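Local coordinates for protein beta-catenin homolog sys-1 (Caenorhabditis elegans, PDB 3C2G) that co-regulates transcription in the Wnt asymmetry pathway as a beta-catenin that binds the TCF factor POP-1 directly, at residues H373-K378 with C395-N400; C401-N406 with L457-S462. All coordinates share one frame; numbering follows the deposited sequence.

Contact 1. Residues H373-K378 with C395-N400; sequences HTIISK and CEIICN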
loop_
_atom_site.group_PDB
_atom_site.type_symbol
_atom_site.label_atom_id
_atom_site.label_comp_id
_atom_site.label_asym_id
_atom_site.label_seq_id
_atom_site.Cartn_x
_atom_site.Cartn_y
_atom_site.Cartn_z
ATOM N N HIS A 373 2.638 4.960 -23.368
ATOM C CA HIS A 373 3.606 4.525 -24.360
ATOM C C HIS A 373 5.016 4.965 -23.974
ATOM O O HIS A 373 5.968 4.204 -24.100
ATOM C CB HIS A 373 3.222 5.052 -25.753
ATOM C CG HIS A 373 4.173 4.642 -26.829
ATOM N ND1 HIS A 373 5.322 5.352 -27.122
ATOM C CD2 HIS A 373 4.163 3.578 -27.666
ATOM C CE1 HIS A 373 5.972 4.743 -28.096
ATOM N NE2 HIS A 373 5.288 3.667 -28.449
ATOM N N THR A 374 5.138 6.197 -23.507
ATOM C CA THR A 374 6.412 6.745 -23.083
ATOM C C THR A 374 6.968 6.030 -21.837
ATOM O O THR A 374 8.161 5.764 -21.756
ATOM C CB THR A 374 6.267 8.256 -22.815
ATOM O OG1 THR A 374 5.714 8.885 -23.976
ATOM C CG2 THR A 374 7.608 8.909 -22.464
ATOM N N ILE A 375 6.103 5.702 -20.881
ATOM C CA ILE A 375 6.561 5.056 -19.651
ATOM C C ILE A 375 7.070 3.652 -19.916
ATOM O O ILE A 375 8.120 3.274 -19.421
ATOM C CB ILE A 375 5.477 5.051 -18.555
ATOM C CG1 ILE A 375 5.232 6.465 -18.072
ATOM C CG2 ILE A 375 5.907 4.225 -17.376
ATOM C CD1 ILE A 375 3.807 6.674 -17.663
ATOM N N ILE A 376 6.337 2.886 -20.708
ATOM C CA ILE A 376 6.771 1.540 -21.053
ATOM C C ILE A 376 8.113 1.570 -21.809
ATOM O O ILE A 376 9.015 0.800 -21.488
ATOM C CB ILE A 376 5.685 0.803 -21.852
ATOM C CG1 ILE A 376 4.479 0.536 -20.954
ATOM C CG2 ILE A 376 6.206 -0.513 -22.409
ATOM C CD1 ILE A 376 3.216 0.260 -21.704
ATOM N N SER A 377 8.245 2.496 -22.765
ATOM C CA SER A 377 9.417 2.602 -23.658
ATOM C C SER A 377 10.740 2.965 -22.999
ATOM O O SER A 377 11.799 2.685 -23.558
ATOM C CB SER A 377 9.161 3.629 -24.761
ATOM O OG SER A 377 8.113 3.203 -25.595
ATOM N N LYS A 378 10.677 3.610 -21.839
ATOM C CA LYS A 378 11.877 4.138 -21.196
ATOM C C LYS A 378 12.718 3.062 -20.503
ATOM O O LYS A 378 13.887 3.289 -20.216
ATOM C CB LYS A 378 11.515 5.261 -20.211
ATOM C CG LYS A 378 10.923 4.760 -18.902
ATOM C CD LYS A 378 10.141 5.841 -18.166
ATOM C CE LYS A 378 10.947 6.452 -17.027
ATOM N NZ LYS A 378 10.159 7.532 -16.377
ATOM N N CYS A 395 8.515 -4.230 -13.690
ATOM C CA CYS A 395 7.585 -5.229 -14.107
ATOM C C CYS A 395 6.157 -4.845 -13.708
ATOM O O CYS A 395 5.254 -4.883 -14.534
ATOM C CB CYS A 395 8.013 -6.548 -13.476
ATOM S SG CYS A 395 7.031 -7.955 -13.895
ATOM N N GLU A 396 5.969 -4.460 -12.452
ATOM C CA GLU A 396 4.699 -3.937 -11.957
ATOM C C GLU A 396 4.299 -2.607 -12.618
ATOM O O GLU A 396 3.112 -2.317 -12.783
ATOM C CB GLU A 396 4.778 -3.770 -10.438
ATOM C CG GLU A 396 4.769 -5.091 -9.631
ATOM C CD GLU A 396 5.257 -4.916 -8.189
ATOM O OE1 GLU A 396 6.147 -4.067 -7.947
ATOM O OE2 GLU A 396 4.765 -5.643 -7.298
ATOM N N ILE A 397 5.282 -1.798 -12.995
ATOM C CA ILE A 397 5.011 -0.542 -13.696
ATOM C C ILE A 397 4.414 -0.771 -15.100
ATOM O O ILE A 397 3.359 -0.219 -15.435
ATOM C CB ILE A 397 6.265 0.365 -13.766
ATOM C CG1 ILE A 397 6.598 0.904 -12.365
ATOM C CG2 ILE A 397 6.034 1.511 -14.751
ATOM C CD1 ILE A 397 7.847 1.732 -12.282
ATOM N N ILE A 398 5.090 -1.586 -15.908
ATOM C CA ILE A 398 4.603 -1.930 -17.237
ATOM C C ILE A 398 3.235 -2.587 -17.127
ATOM O O ILE A 398 2.335 -2.319 -17.922
ATOM C CB ILE A 398 5.576 -2.863 -17.969
ATOM C CG1 ILE A 398 6.914 -2.157 -18.173
ATOM C CG2 ILE A 398 4.998 -3.304 -19.332
ATOM C CD1 ILE A 398 8.027 -3.109 -18.556
ATOM N N CYS A 399 3.080 -3.432 -16.116
ATOM C CA CYS A 399 1.814 -4.090 -15.885
ATOM C C CYS A 399 0.694 -3.088 -15.602
ATOM O O CYS A 399 -0.397 -3.227 -16.145
ATOM C CB CYS A 399 1.935 -5.098 -14.765
ATOM S SG CYS A 399 0.498 -6.159 -14.688
ATOM N N ASN A 400 0.970 -2.079 -14.767
ATOM C CA ASN A 400 0.033 -0.979 -14.544
ATOM C C ASN A 400 -0.344 -0.242 -15.821
ATOM O O ASN A 400 -1.511 0.077 -16.027
ATOM C CB ASN A 400 0.617 0.056 -13.576
ATOM C CG ASN A 400 0.702 -0.444 -12.143
ATOM O OD1 ASN A 400 -0.026 -1.349 -11.736
ATOM N ND2 ASN A 400 1.580 0.170 -11.368
#
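Ser-377 grips the carbonyl oxygen of His-373 with two donors, one turn apart on the helix whose Ile-375 and Ile-376 pack against Ile-397 and Ile-398. The side-chain bond is the shorter, OG of Ser-377 lying 2.8 Å from O of His-373, while the amide N of Ser-377 makes the helical bond to the same oxygen at 3.1 Å. The two donors come from opposite faces of the carbonyl plane, and the hydroxyl is tilted 29° out of it. That hydroxyl also sits over one face of the His-373 ring, toward its rim. Neither residue meets 395-400; the interface itself is purely aliphatic.

There, CG2 of Ile-375 meets CG2 of Ile-397 methyl to methyl at 3.8 Å, and the two side chains cross at about a right angle. In both residues chi1 is close to -70°, which sets CG1 beside the backbone N and CG2 anti to it, the branch that reaches across. Next to this pair, the CG1 methylene of Ile-376 rests on CG2 of Ile-398 at 4.2 Å. The backbones come close as well, the CA atoms of Ile-376 and Ile-398 being 5.6 Å apart.

Ile-342 of helix 339-352 touches both Ile-375 and Ile-397, Ile-439 and Phe-434 touch Ile-376, and Leu-460 reaches Ile-398. Four buried isoleucines thus join the short helix 368-377 to the long helix 388-409, with neighbouring helices packed around them, as expected in the stacked-helix core of an armadillo domain.

Contact 2. Residues C401-N406 with L457-S462; sequences CLRTLN and LLELRS
Leu-402 and Leu-460 meet through one methyl each, CD1 of Leu-402 lying 4.3 Å from CD1 of Leu-460. Leu-402 leaves its helix pointing at the other segment, whereas Leu-460 starts off to the side and brings only its end nearer. The backbones stand well apart, with 8.7 Å between the CA atoms of these two leucines, so the side chains span the gap.

Beside this apolar touch, opposite charges come near one another without bonding. NH1 of Arg-403 is 4.1 Å from OE2 of Glu-459, beyond salt-bridge range; the oxygen lies well out of the guanidinium plane, and no N-H is aimed at it. The two flat groups are turned 55° from each other. Arg-403 arrives by a bend at chi3 (39°), while Glu-459 carries CG anti to its own N (chi1 -170°) and then runs straight out, which takes its carboxylate toward the arginine.

The firmer polar partners lie one shell further out. NH2 of Arg-403 is hydrogen-bonded to OD1 of Asn-400, one turn back on its own helix, and to OG of Ser-350 on helix 339-352, which would limit how the guanidinium can turn. On the bound POP-1 peptide, a basic side chain forms a salt bridge with OE2 of Glu-459. Leu-402 also touches Ile-376 and Ile-464, and Leu-460 touches Leu-382.

At this distance the opposite charges of Arg-403 and Glu-459 can probably attract only modestly. The attraction to the ligand at this point probably comes from Glu-459, while Arg-403 only packs against a basic side chain of the peptide.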
loop_
_atom_site.group_PDB
_atom_site.type_symbol
_atom_site.label_atom_id
_atom_site.label_comp_id
_atom_site.label_asym_id
_atom_site.label_seq_id
_atom_site.Cartn_x
_atom_site.Cartn_y
_atom_site.Cartn_z
ATOM N N CYS A 401 0.640 0.068 -16.652
ATOM C CA CYS A 401 0.382 0.833 -17.872
ATOM C C CYS A 401 -0.535 0.086 -18.843
ATOM O O CYS A 401 -1.517 0.644 -19.318
ATOM C CB CYS A 401 1.683 1.245 -18.546
ATOM S SG CYS A 401 2.656 2.483 -17.627
ATOM N N LEU A 402 -0.245 -1.190 -19.075
ATOM C CA LEU A 402 -1.035 -2.024 -19.966
ATOM C C LEU A 402 -2.432 -2.286 -19.435
ATOM O O LEU A 402 -3.390 -2.404 -20.213
ATOM C CB LEU A 402 -0.328 -3.345 -20.237
ATOM C CG LEU A 402 1.037 -3.273 -20.914
ATOM C CD1 LEU A 402 1.632 -4.647 -20.876
ATOM C CD2 LEU A 402 0.987 -2.746 -22.364
ATOM N N ARG A 403 -2.567 -2.379 -18.118
ATOM C CA ARG A 403 -3.901 -2.507 -17.520
ATOM C C ARG A 403 -4.708 -1.213 -17.754
ATOM O O ARG A 403 -5.907 -1.247 -18.005
ATOM C CB ARG A 403 -3.793 -2.844 -16.030
ATOM C CG ARG A 403 -4.859 -3.807 -15.532
ATOM C CD ARG A 403 -4.678 -4.228 -14.044
ATOM N NE ARG A 403 -4.241 -3.118 -13.200
ATOM C CZ ARG A 403 -3.034 -3.034 -12.650
ATOM N NH1 ARG A 403 -2.152 -4.021 -12.831
ATOM N NH2 ARG A 403 -2.711 -1.960 -11.924
ATOM N N THR A 404 -4.043 -0.068 -17.708
ATOM C CA THR A 404 -4.715 1.178 -18.018
ATOM C C THR A 404 -5.116 1.209 -19.492
ATOM O O THR A 404 -6.237 1.609 -19.813
ATOM C CB THR A 404 -3.838 2.390 -17.698
ATOM O OG1 THR A 404 -3.363 2.272 -16.357
ATOM C CG2 THR A 404 -4.623 3.691 -17.874
ATOM N N LEU A 405 -4.207 0.778 -20.368
ATOM C CA LEU A 405 -4.492 0.694 -21.796
ATOM C C LEU A 405 -5.739 -0.129 -22.053
ATOM O O LEU A 405 -6.610 0.290 -22.799
ATOM C CB LEU A 405 -3.310 0.108 -22.587
ATOM C CG LEU A 405 -3.465 -0.011 -24.126
ATOM C CD1 LEU A 405 -3.717 1.340 -24.759
ATOM C CD2 LEU A 405 -2.253 -0.684 -24.792
ATOM N N ASN A 406 -5.820 -1.283 -21.405
ATOM C CA ASN A 406 -6.900 -2.232 -21.613
ATOM C C ASN A 406 -8.250 -1.693 -21.170
ATOM O O ASN A 406 -9.264 -1.961 -21.813
ATOM C CB ASN A 406 -6.584 -3.562 -20.925
ATOM C CG ASN A 406 -5.347 -4.257 -21.513
ATOM O OD1 ASN A 406 -4.805 -3.843 -22.544
ATOM N ND2 ASN A 406 -4.902 -5.324 -20.853
ATOM N N LEU A 457 6.071 -11.230 -12.787
ATOM C CA LEU A 457 6.162 -11.687 -14.173
ATOM C C LEU A 457 4.911 -12.397 -14.715
ATOM O O LEU A 457 4.492 -12.152 -15.854
ATOM C CB LEU A 457 7.401 -12.565 -14.361
ATOM C CG LEU A 457 7.910 -12.797 -15.781
ATOM C CD1 LEU A 457 8.148 -11.489 -16.529
ATOM C CD2 LEU A 457 9.191 -13.617 -15.733
ATOM N N LEU A 458 4.315 -13.261 -13.901
ATOM C CA LEU A 458 3.149 -14.020 -14.326
ATOM C C LEU A 458 1.979 -13.116 -14.705
ATOM O O LEU A 458 1.343 -13.310 -15.745
ATOM C CB LEU A 458 2.726 -15.000 -13.233
ATOM C CG LEU A 458 1.440 -15.799 -13.453
ATOM C CD1 LEU A 458 1.489 -16.618 -14.773
ATOM C CD2 LEU A 458 1.158 -16.695 -12.256
ATOM N N GLU A 459 1.715 -12.130 -13.855
ATOM C CA GLU A 459 0.598 -11.227 -14.026
ATOM C C GLU A 459 0.879 -10.280 -15.181
ATOM O O GLU A 459 -0.046 -9.872 -15.881
ATOM C CB GLU A 459 0.341 -10.449 -12.733
ATOM C CG GLU A 459 -0.962 -9.638 -12.729
ATOM C CD GLU A 459 -1.262 -8.942 -11.404
ATOM O OE1 GLU A 459 -0.896 -9.474 -10.327
ATOM O OE2 GLU A 459 -1.889 -7.856 -11.452
ATOM N N LEU A 460 2.154 -9.944 -15.379
ATOM C CA LEU A 460 2.571 -9.139 -16.512
ATOM C C LEU A 460 2.317 -9.842 -17.855
ATOM O O LEU A 460 1.818 -9.232 -18.789
ATOM C CB LEU A 460 4.048 -8.758 -16.406
ATOM C CG LEU A 460 4.608 -7.987 -17.616
ATOM C CD1 LEU A 460 3.872 -6.659 -17.849
ATOM C CD2 LEU A 460 6.091 -7.743 -17.488
ATOM N N ARG A 461 2.674 -11.116 -17.948
ATOM C CA ARG A 461 2.551 -11.865 -19.199
ATOM C C ARG A 461 1.093 -12.123 -19.526
ATOM O O ARG A 461 0.694 -12.108 -20.675
ATOM C CB ARG A 461 3.348 -13.172 -19.131
ATOM C CG ARG A 461 4.831 -12.915 -19.016
ATOM C CD ARG A 461 5.685 -14.158 -18.953
ATOM N NE ARG A 461 7.048 -13.761 -19.284
ATOM C CZ ARG A 461 8.113 -14.554 -19.253
ATOM N NH1 ARG A 461 8.002 -15.826 -18.882
ATOM N NH2 ARG A 461 9.295 -14.058 -19.594
ATOM N N SER A 462 0.292 -12.328 -18.499
ATOM C CA SER A 462 -1.127 -12.484 -18.694
ATOM C C SER A 462 -1.737 -11.188 -19.237
ATOM O O SER A 462 -2.566 -11.227 -20.148
ATOM C CB SER A 462 -1.777 -12.878 -17.373
ATOM O OG SER A 462 -3.141 -13.175 -17.557
#

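Overall arrangement
Contacts 1 and 2 follow one another along helix 388-409, which supplies 395-400 to the first and 401-406 to the second; their centres are about 9 Å apart. They merge into one packed region: CD1 of Ile-376 is 3.6 Å from CB of Cys-401, and SG of Cys-395 is 3.7 Å from CD2 of Leu-460. The shared helix packs against both helix 368-377 and helix 457-472. The POP-1 peptide reaches Asn-400 and Arg-403 on the shared helix, and Glu-459, with an aromatic side chain at Asn-400 and basic side-chain contact at the other two. Asn-400, bonded to Arg-403, links contact 1 to the peptide-facing charges of contact 2.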